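Long-range contacts in Thg1-like uncharacterized protein (Bacillus thuringiensis, PDB 4KGM), which is a Thg1-like protein of the tRNA(His) guanylyltransferase family that binds ATP and magnesium and probably adds nucleotides to tRNA through a polymerase palm-like catalytic domain: residues Q47-A52 with E114-K119; W54-Y59 with S106-K111. All coordinates share one frame; numbering follows the deposited sequence.

Contact 1: Q47-A52 with E114-K119; sequences QDLAEA and EVMREK. With ATP (adenosine-5'-triphosphate), chain E.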
ATOM      1  N   GLN A  47      36.513  11.369  12.562  1.00 46.62           N
ATOM      2  CA  GLN A  47      36.486  10.257  13.506  1.00 47.75           C
ATOM      3  C   GLN A  47      35.387  10.426  14.552  1.00 49.99           C
ATOM      4  O   GLN A  47      34.767   9.452  14.973  1.00 47.85           O
ATOM      5  CB  GLN A  47      37.847  10.111  14.194  1.00 52.21           C
ATOM      6  CG  GLN A  47      37.966   8.902  15.114  1.00 59.46           C
ATOM      7  CD  GLN A  47      38.240   7.614  14.359  1.00 63.37           C
ATOM      8  OE1 GLN A  47      38.608   7.636  13.185  1.00 63.61           O
ATOM      9  NE2 GLN A  47      38.063   6.482  15.034  1.00 57.66           N
ATOM     10  N   ASP A  48      35.151  11.666  14.971  1.00 52.59           N
ATOM     11  CA  ASP A  48      34.124  11.953  15.968  1.00 51.55           C
ATOM     12  C   ASP A  48      32.720  11.695  15.430  1.00 50.25           C
ATOM     13  O   ASP A  48      31.877  11.121  16.120  1.00 48.64           O
ATOM     14  CB  ASP A  48      34.240  13.397  16.466  1.00 51.09           C
ATOM     15  CG  ASP A  48      35.363  13.579  17.465  1.00 58.20           C
ATOM     16  OD1 ASP A  48      35.658  12.621  18.211  1.00 55.17           O
ATOM     17  OD2 ASP A  48      35.950  14.682  17.508  1.00 56.31           O
ATOM     18  N   LEU A  49      32.475  12.125  14.196  1.00 44.84           N
ATOM     19  CA  LEU A  49      31.176  11.938  13.563  1.00 47.50           C
ATOM     20  C   LEU A  49      30.902  10.460  13.311  1.00 49.12           C
ATOM     21  O   LEU A  49      29.807   9.965  13.581  1.00 46.23           O
ATOM     22  CB  LEU A  49      31.108  12.712  12.246  1.00 46.21           C
ATOM     23  CG  LEU A  49      29.792  12.609  11.475  1.00 46.76           C
ATOM     24  CD1 LEU A  49      28.676  13.319  12.223  1.00 46.34           C
ATOM     25  CD2 LEU A  49      29.943  13.168  10.070  1.00 41.12           C
ATOM     26  N   ALA A  50      31.908   9.759  12.797  1.00 43.10           N
ATOM     27  CA  ALA A  50      31.778   8.341  12.491  1.00 41.69           C
ATOM     28  C   ALA A  50      31.511   7.508  13.743  1.00 42.08           C
ATOM     29  O   ALA A  50      30.713   6.575  13.713  1.00 45.79           O
ATOM     30  CB  ALA A  50      33.019   7.841  11.770  1.00 40.29           C
ATOM     31  N   GLU A  51      32.176   7.849  14.842  1.00 43.49           N
ATOM     32  CA  GLU A  51      31.997   7.125  16.098  1.00 46.37           C
ATOM     33  C   GLU A  51      30.662   7.451  16.760  1.00 45.85           C
ATOM     34  O   GLU A  51      30.213   6.738  17.659  1.00 44.60           O
ATOM     35  CB  GLU A  51      33.151   7.412  17.062  1.00 48.72           C
ATOM     36  CG  GLU A  51      34.464   6.762  16.661  1.00 55.34           C
ATOM     37  CD  GLU A  51      35.579   7.034  17.651  1.00 63.62           C
ATOM     38  OE1 GLU A  51      35.309   7.660  18.699  1.00 60.31           O
ATOM     39  OE2 GLU A  51      36.727   6.620  17.379  1.00 62.89           O
ATOM     40  N   ALA A  52      30.035   8.537  16.317  1.00 43.18           N
ATOM     41  CA  ALA A  52      28.716   8.911  16.808  1.00 41.26           C
ATOM     42  C   ALA A  52      27.653   8.063  16.118  1.00 46.65           C
ATOM     43  O   ALA A  52      26.621   7.737  16.708  1.00 32.01           O
ATOM     44  CB  ALA A  52      28.459  10.389  16.573  1.00 37.91           C
ATOM     45  N   GLU A 114      22.346  13.110  21.120  1.00 36.45           N
ATOM     46  CA  GLU A 114      22.880  13.035  22.477  1.00 32.29           C
ATOM     47  C   GLU A 114      24.404  12.949  22.489  1.00 39.46           C
ATOM     48  O   GLU A 114      25.075  13.726  23.169  1.00 37.25           O
ATOM     49  CB  GLU A 114      22.299  11.834  23.225  1.00 29.27           C
ATOM     50  CG  GLU A 114      23.018  11.526  24.532  1.00 33.53           C
ATOM     51  CD  GLU A 114      22.507  10.268  25.208  1.00 35.51           C
ATOM     52  OE1 GLU A 114      21.613  10.376  26.075  1.00 38.01           O
ATOM     53  OE2 GLU A 114      23.005   9.170  24.879  1.00 29.07           O
ATOM     54  N   VAL A 115      24.939  11.996  21.734  1.00 38.37           N
ATOM     55  CA  VAL A 115      26.379  11.776  21.667  1.00 42.92           C
ATOM     56  C   VAL A 115      27.108  12.965  21.047  1.00 41.57           C
ATOM     57  O   VAL A 115      28.153  13.393  21.538  1.00 44.51           O
ATOM     58  CB  VAL A 115      26.709  10.496  20.867  1.00 37.00           C
ATOM     59  CG1 VAL A 115      28.205  10.400  20.588  1.00 36.19           C
ATOM     60  CG2 VAL A 115      26.220   9.265  21.614  1.00 35.82           C
ATOM     61  N   MET A 116      26.543  13.505  19.974  1.00 36.88           N
ATOM     62  CA  MET A 116      27.190  14.581  19.235  1.00 41.44           C
ATOM     63  C   MET A 116      27.257  15.879  20.040  1.00 42.79           C
ATOM     64  O   MET A 116      28.156  16.693  19.839  1.00 41.42           O
ATOM     65  CB  MET A 116      26.480  14.816  17.902  1.00 31.93           C
ATOM     66  CG  MET A 116      27.401  15.288  16.797  1.00 41.67           C
ATOM     67  SD  MET A 116      28.652  14.061  16.364  1.00 48.71           S
ATOM     68  CE  MET A 116      29.682  15.021  15.260  1.00 49.06           C
ATOM     69  N   ARG A 117      26.313  16.060  20.952  1.00 41.72           N
ATOM     70  CA  ARG A 117      26.292  17.255  21.778  1.00 44.71           C
ATOM     71  C   ARG A 117      27.560  17.305  22.617  1.00 50.60           C
ATOM     72  O   ARG A 117      28.128  18.372  22.845  1.00 55.51           O
ATOM     73  CB  ARG A 117      25.059  17.262  22.682  1.00 41.85           C
ATOM     74  CG  ARG A 117      23.818  17.855  22.034  1.00 50.10           C
ATOM     75  CD  ARG A 117      24.163  19.063  21.181  1.00 49.84           C
ATOM     76  NE  ARG A 117      23.024  19.961  21.017  1.00 56.57           N
ATOM     77  CZ  ARG A 117      22.384  20.154  19.867  1.00 50.66           C
ATOM     78  NH1 ARG A 117      22.577  19.324  18.851  1.00 45.77           N
ATOM     79  NH2 ARG A 117      21.550  21.177  19.734  1.00 44.86           N
ATOM     80  N   GLU A 118      27.986  16.137  23.084  1.00 43.47           N
ATOM     81  CA  GLU A 118      29.077  16.040  24.048  1.00 46.34           C
ATOM     82  C   GLU A 118      30.282  16.860  23.600  1.00 49.20           C
ATOM     83  O   GLU A 118      30.795  17.691  24.351  1.00 50.00           O
ATOM     84  CB  GLU A 118      29.499  14.582  24.244  1.00 48.12           C
ATOM     85  CG  GLU A 118      28.404  13.666  24.763  1.00 52.24           C
ATOM     86  CD  GLU A 118      28.864  12.225  24.886  1.00 60.44           C
ATOM     87  OE1 GLU A 118      27.999  11.332  25.020  1.00 62.17           O
ATOM     88  OE2 GLU A 118      30.090  11.983  24.850  1.00 60.91           O
ATOM     89  N   LYS A 119      30.728  16.620  22.372  1.00 49.97           N
ATOM     90  CA  LYS A 119      31.914  17.286  21.845  1.00 51.12           C
ATOM     91  C   LYS A 119      31.557  18.459  20.938  1.00 58.24           C
ATOM     92  O   LYS A 119      32.417  19.270  20.595  1.00 67.83           O
ATOM     93  CB  LYS A 119      32.792  16.287  21.086  1.00 42.12           C
TER
HETATM   94  PG  ATP E 301      19.623  14.522   1.907  0.50 60.38           P
HETATM   95  O1G ATP E 301      19.620  14.110   0.453  0.50 49.52           O
HETATM   96  O2G ATP E 301      18.457  15.391   2.317  0.50 41.70           O
HETATM   97  O3G ATP E 301      19.904  13.385   2.860  0.50 40.82           O
HETATM   98  PB  ATP E 301      22.394  14.959   2.264  0.50 41.75           P
HETATM   99  O1B ATP E 301      22.421  14.129   3.526  0.50 45.20           O
HETATM  100  O2B ATP E 301      23.334  16.134   2.143  0.50 43.59           O
HETATM  101  O3B ATP E 301      20.898  15.507   2.019  0.50 48.64           O
HETATM  102  PA  ATP E 301      23.718  12.810   1.096  0.50 48.10           P
HETATM  103  O1A ATP E 301      24.042  12.318  -0.293  0.50 52.77           O
HETATM  104  O2A ATP E 301      23.233  11.848   2.154  0.50 43.15           O
HETATM  105  O3A ATP E 301      22.652  14.011   0.989  0.50 46.12           O
HETATM  106  O5' ATP E 301      24.991  13.601   1.687  0.50 41.42           O
HETATM  107  C5' ATP E 301      25.818  13.017   2.690  0.50 41.52           C
HETATM  108  C4' ATP E 301      26.833  14.053   3.160  0.50 44.46           C
HETATM  109  O4' ATP E 301      27.363  13.707   4.441  0.50 42.87           O
HETATM  110  C3' ATP E 301      28.009  14.165   2.203  0.50 47.13           C
HETATM  111  O3' ATP E 301      27.971  15.427   1.531  0.50 48.39           O
HETATM  112  C2' ATP E 301      29.252  14.074   3.067  0.50 46.08           C
HETATM  113  O2' ATP E 301      30.097  15.207   2.842  0.50 45.18           O
HETATM  114  C1' ATP E 301      28.745  14.064   4.501  0.50 43.41           C
HETATM  115  N9  ATP E 301      29.509  13.095   5.330  0.50 40.23           N
HETATM  116  C8  ATP E 301      29.251  11.780   5.454  0.50 38.38           C
HETATM  117  N7  ATP E 301      30.139  11.184   6.291  0.50 35.39           N
HETATM  118  C5  ATP E 301      30.991  12.133   6.720  0.50 37.20           C
HETATM  119  C6  ATP E 301      32.166  12.187   7.621  0.50 40.45           C
HETATM  120  N6  ATP E 301      32.621  11.075   8.249  0.50 37.48           N
HETATM  121  N1  ATP E 301      32.768  13.384   7.796  0.50 42.65           N
HETATM  122  C2  ATP E 301      32.327  14.495   7.180  0.50 40.36           C
HETATM  123  N3  ATP E 301      31.269  14.521   6.350  0.50 37.04           N
HETATM  124  C4  ATP E 301      30.571  13.391   6.084  0.50 41.07           C

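Contact 2: W54-Y59 with S106-K111; sequences WETCKY and SMATAK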
ATOM      1  N   TRP A  54      28.401   5.022  15.034  1.00 41.08           N
ATOM      2  CA  TRP A  54      28.673   3.680  15.533  1.00 46.16           C
ATOM      3  C   TRP A  54      27.965   3.433  16.861  1.00 40.93           C
ATOM      4  O   TRP A  54      27.479   2.333  17.119  1.00 39.66           O
ATOM      5  CB  TRP A  54      30.179   3.450  15.671  1.00 43.91           C
ATOM      6  CG  TRP A  54      30.921   3.593  14.376  1.00 43.85           C
ATOM      7  CD1 TRP A  54      30.381   3.644  13.123  1.00 40.47           C
ATOM      8  CD2 TRP A  54      32.339   3.716  14.207  1.00 49.26           C
ATOM      9  NE1 TRP A  54      31.374   3.790  12.186  1.00 48.58           N
ATOM     10  CE2 TRP A  54      32.586   3.834  12.825  1.00 53.93           C
ATOM     11  CE3 TRP A  54      33.423   3.734  15.090  1.00 49.33           C
ATOM     12  CZ2 TRP A  54      33.872   3.970  12.305  1.00 54.19           C
ATOM     13  CZ3 TRP A  54      34.700   3.868  14.571  1.00 45.66           C
ATOM     14  CH2 TRP A  54      34.912   3.984  13.193  1.00 48.24           C
ATOM     15  N   GLU A  55      27.907   4.463  17.700  1.00 42.00           N
ATOM     16  CA  GLU A  55      27.179   4.374  18.959  1.00 42.13           C
ATOM     17  C   GLU A  55      25.680   4.359  18.690  1.00 38.95           C
ATOM     18  O   GLU A  55      24.912   3.741  19.425  1.00 37.73           O
ATOM     19  CB  GLU A  55      27.542   5.537  19.883  1.00 38.80           C
ATOM     20  CG  GLU A  55      28.930   5.427  20.482  1.00 43.56           C
ATOM     21  CD  GLU A  55      29.108   4.162  21.299  1.00 51.24           C
ATOM     22  OE1 GLU A  55      28.363   3.981  22.287  1.00 55.66           O
ATOM     23  OE2 GLU A  55      29.985   3.343  20.950  1.00 45.52           O
ATOM     24  N   THR A  56      25.274   5.047  17.629  1.00 39.53           N
ATOM     25  CA  THR A  56      23.884   5.044  17.204  1.00 38.01           C
ATOM     26  C   THR A  56      23.510   3.655  16.698  1.00 39.99           C
ATOM     27  O   THR A  56      22.454   3.120  17.040  1.00 32.16           O
ATOM     28  CB  THR A  56      23.633   6.085  16.098  1.00 34.88           C
ATOM     29  OG1 THR A  56      23.920   7.396  16.602  1.00 34.97           O
ATOM     30  CG2 THR A  56      22.189   6.037  15.631  1.00 33.29           C
ATOM     31  N   CYS A  57      24.397   3.073  15.897  1.00 37.04           N
ATOM     32  CA  CYS A  57      24.194   1.735  15.352  1.00 36.21           C
ATOM     33  C   CYS A  57      24.029   0.683  16.442  1.00 33.91           C
ATOM     34  O   CYS A  57      23.247  -0.253  16.294  1.00 36.99           O
ATOM     35  CB  CYS A  57      25.354   1.351  14.437  1.00 30.44           C
ATOM     36  SG  CYS A  57      25.374   2.212  12.857  1.00 36.45           S
ATOM     37  N   LYS A  58      24.775   0.835  17.531  1.00 34.40           N
ATOM     38  CA  LYS A  58      24.658  -0.076  18.662  1.00 37.88           C
ATOM     39  C   LYS A  58      23.296   0.091  19.317  1.00 36.27           C
ATOM     40  O   LYS A  58      22.594  -0.886  19.575  1.00 36.50           O
ATOM     41  CB  LYS A  58      25.760   0.187  19.690  1.00 40.74           C
ATOM     42  CG  LYS A  58      27.171  -0.120  19.209  1.00 43.98           C
ATOM     43  CD  LYS A  58      28.182   0.134  20.319  1.00 46.83           C
ATOM     44  CE  LYS A  58      29.596  -0.212  19.886  1.00 48.15           C
ATOM     45  NZ  LYS A  58      30.568  -0.031  21.002  1.00 49.37           N
ATOM     46  N   TYR A  59      22.934   1.344  19.576  1.00 33.41           N
ATOM     47  CA  TYR A  59      21.670   1.689  20.217  1.00 32.52           C
ATOM     48  C   TYR A  59      20.472   1.139  19.446  1.00 34.83           C
ATOM     49  O   TYR A  59      19.483   0.714  20.042  1.00 29.03           O
ATOM     50  CB  TYR A  59      21.564   3.210  20.351  1.00 27.37           C
ATOM     51  CG  TYR A  59      20.332   3.705  21.074  1.00 28.13           C
ATOM     52  CD1 TYR A  59      20.181   3.515  22.441  1.00 21.88           C
ATOM     53  CD2 TYR A  59      19.330   4.385  20.392  1.00 26.91           C
ATOM     54  CE1 TYR A  59      19.060   3.976  23.106  1.00 24.20           C
ATOM     55  CE2 TYR A  59      18.205   4.850  21.049  1.00 22.78           C
ATOM     56  CZ  TYR A  59      18.076   4.644  22.405  1.00 25.02           C
ATOM     57  OH  TYR A  59      16.957   5.107  23.062  1.00 31.98           O
ATOM     58  N   SER A 106      13.500   7.844  14.809  1.00 22.21           N
ATOM     59  CA  SER A 106      13.427   8.498  16.111  1.00 22.29           C
ATOM     60  C   SER A 106      14.565   8.041  17.017  1.00 24.41           C
ATOM     61  O   SER A 106      15.249   8.863  17.628  1.00 26.00           O
ATOM     62  CB  SER A 106      12.082   8.210  16.776  1.00 19.98           C
ATOM     63  OG  SER A 106      11.991   8.830  18.047  1.00 19.10           O
ATOM     64  N   MET A 107      14.759   6.728  17.100  1.00 21.25           N
ATOM     65  CA  MET A 107      15.824   6.158  17.918  1.00 22.34           C
ATOM     66  C   MET A 107      17.188   6.648  17.457  1.00 26.44           C
ATOM     67  O   MET A 107      18.032   7.017  18.274  1.00 23.88           O
ATOM     68  CB  MET A 107      15.786   4.629  17.868  1.00 26.85           C
ATOM     69  CG  MET A 107      14.695   3.996  18.719  1.00 29.14           C
ATOM     70  SD  MET A 107      14.643   2.202  18.525  1.00 30.01           S
ATOM     71  CE  MET A 107      13.375   1.779  19.720  1.00 34.94           C
ATOM     72  N   ALA A 108      17.396   6.644  16.144  1.00 22.96           N
ATOM     73  CA  ALA A 108      18.648   7.116  15.568  1.00 24.28           C
ATOM     74  C   ALA A 108      18.859   8.584  15.914  1.00 24.63           C
ATOM     75  O   ALA A 108      19.955   8.988  16.293  1.00 28.29           O
ATOM     76  CB  ALA A 108      18.652   6.913  14.059  1.00 24.43           C
ATOM     77  N   THR A 109      17.795   9.371  15.792  1.00 27.39           N
ATOM     78  CA  THR A 109      17.838  10.794  16.105  1.00 21.65           C
ATOM     79  C   THR A 109      18.205  11.055  17.566  1.00 27.91           C
ATOM     80  O   THR A 109      19.030  11.920  17.862  1.00 30.30           O
ATOM     81  CB  THR A 109      16.488  11.465  15.796  1.00 24.88           C
ATOM     82  OG1 THR A 109      16.187  11.315  14.403  1.00 25.58           O
ATOM     83  CG2 THR A 109      16.528  12.943  16.142  1.00 29.20           C
ATOM     84  N   ALA A 110      17.594  10.297  18.473  1.00 28.32           N
ATOM     85  CA  ALA A 110      17.799  10.495  19.906  1.00 25.37           C
ATOM     86  C   ALA A 110      19.245  10.240  20.328  1.00 27.73           C
ATOM     87  O   ALA A 110      19.874  11.083  20.970  1.00 25.89           O
ATOM     88  CB  ALA A 110      16.846   9.615  20.707  1.00 21.96           C
ATOM     89  N   LYS A 111      19.767   9.074  19.965  1.00 26.14           N
ATOM     90  CA  LYS A 111      21.117   8.688  20.353  1.00 29.69           C
ATOM     91  C   LYS A 111      22.176   9.569  19.699  1.00 33.80           C
ATOM     92  O   LYS A 111      23.106  10.026  20.366  1.00 31.01           O
ATOM     93  CB  LYS A 111      21.369   7.211  20.030  1.00 27.87           C
ATOM     94  CG  LYS A 111      22.785   6.723  20.338  1.00 31.12           C
ATOM     95  CD  LYS A 111      23.197   7.024  21.777  1.00 34.99           C
ATOM     96  CE  LYS A 111      22.289   6.339  22.787  1.00 37.11           C
ATOM     97  NZ  LYS A 111      22.623   6.723  24.189  1.00 40.46           N
TER

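Contact 1: Q47-A52 with E114-K119
Met116 meets Leu49 through a bend in its own chain: chi2 of 64° folds the thioether out of the helix 114-119 and over to the helix 47-52, although the first bond of the side chain is not aimed there. On the other side, Leu49 has CG anti to its backbone N (chi1 -180°), and its two methyls divide between two partners. CD1 takes the methionine methyl, with Leu49 CD1 and Met116 CE 3.6 Å apart, while CD2 lies 3.4 Å from C6 of the ATP adenine. The leucine thus sits between the nucleotide base and the helix behind it, and Met116 backs a residue of the ATP pocket without reaching the ligand across this contact.

One atom back along the chain, the sulfur passes the small side chain of Ala52, whose CB is 3.7 Å from Met116 SD. The same methyl group has Val115 CG1 as its second neighbour, at 4.0 Å from Ala52 CB. Here the backbones come nearest, with the CA atoms of Ala52 and Val115 6.1 Å apart. No hydrogen bond joins the two segments; the grip is apolar. Asp48 turns its carboxylate to Tyr120, just past the end of 114-119, where OD2 hydrogen-bonds the tyrosine hydroxyl. Within 47-52, Gln47 NE2 donates to Glu51 OE2 at 2.7 Å, reaching the carboxylate from its anti side.

The short axes run nearly antiparallel, at 155°, with a closest approach of 9.8 Å. Phe112, one turn earlier on helix 97-119, extends the packing against Leu49 and Ala52. Helix 194-198 lies against Gln47 and Ala50 through Trp195, and Glu114 and Arg117 form salt bridges with Arg117 and Glu114 of the second subunit.

Contact 2: W54-Y59 with S106-K111
This is a helix-helix packing contact made mainly by Tyr59 and Lys111, joining the middle parts of helices 47-63 and 97-119 where their short axes approach to 9.0 Å at 135°. The lysine chain bends at chi2 and chi3 (53° and 61°), which carries its CE over one face of the tyrosine ring. That CH-pi contact places Lys111 CE 3.9 Å from the Tyr59 ring centroid, somewhat toward the rim. At the ring edge, near its plane, the backbone oxygen of Met107 stands 3.5 Å from Tyr59 CE2.

Thr56 packs beside this pair. Thr56 CG2 rests 3.7 Å from Ala108 CA, and Thr56 CA is equally close to Lys111 CG, at 3.7 Å. On the sheet side of helix 47-63, Thr56 and Cys57 touch Ile77 of strand 76-81, so this part of the helix packs on the sheet as well.

No hydrogen bond crosses between the segments. Thr56 OG1 is bonded to Ala52 O in its own helix, and Lys111 NZ forms a salt bridge with Glu114. The lysine therefore divides its chemistry: its aliphatic part supplies the packing against the tyrosine, while its charge is answered one turn farther along its helix.

In the fold
From the N terminus, the chain passes through strand 25-31 and the short helix 34-37 before it reaches helix 47-63, which supplies the first half of both contacts. Strands 67-73 and 76-81 follow before helix 97-119 returns alongside it. Contact 2 closes the inner loop, between 54-59 and 106-111, and contact 1 closes the outer one, between 47-52 and 114-119, so contact 2 is nested within contact 1. Their centres are 11 Å apart. Together they tie the two helices to each other at successive levels: contact 1 toward the adenine of ATP, contact 2 nearer the middle of the chain and the antiparallel sheet. Helix 97-119 also meets the second subunit beside both contacts.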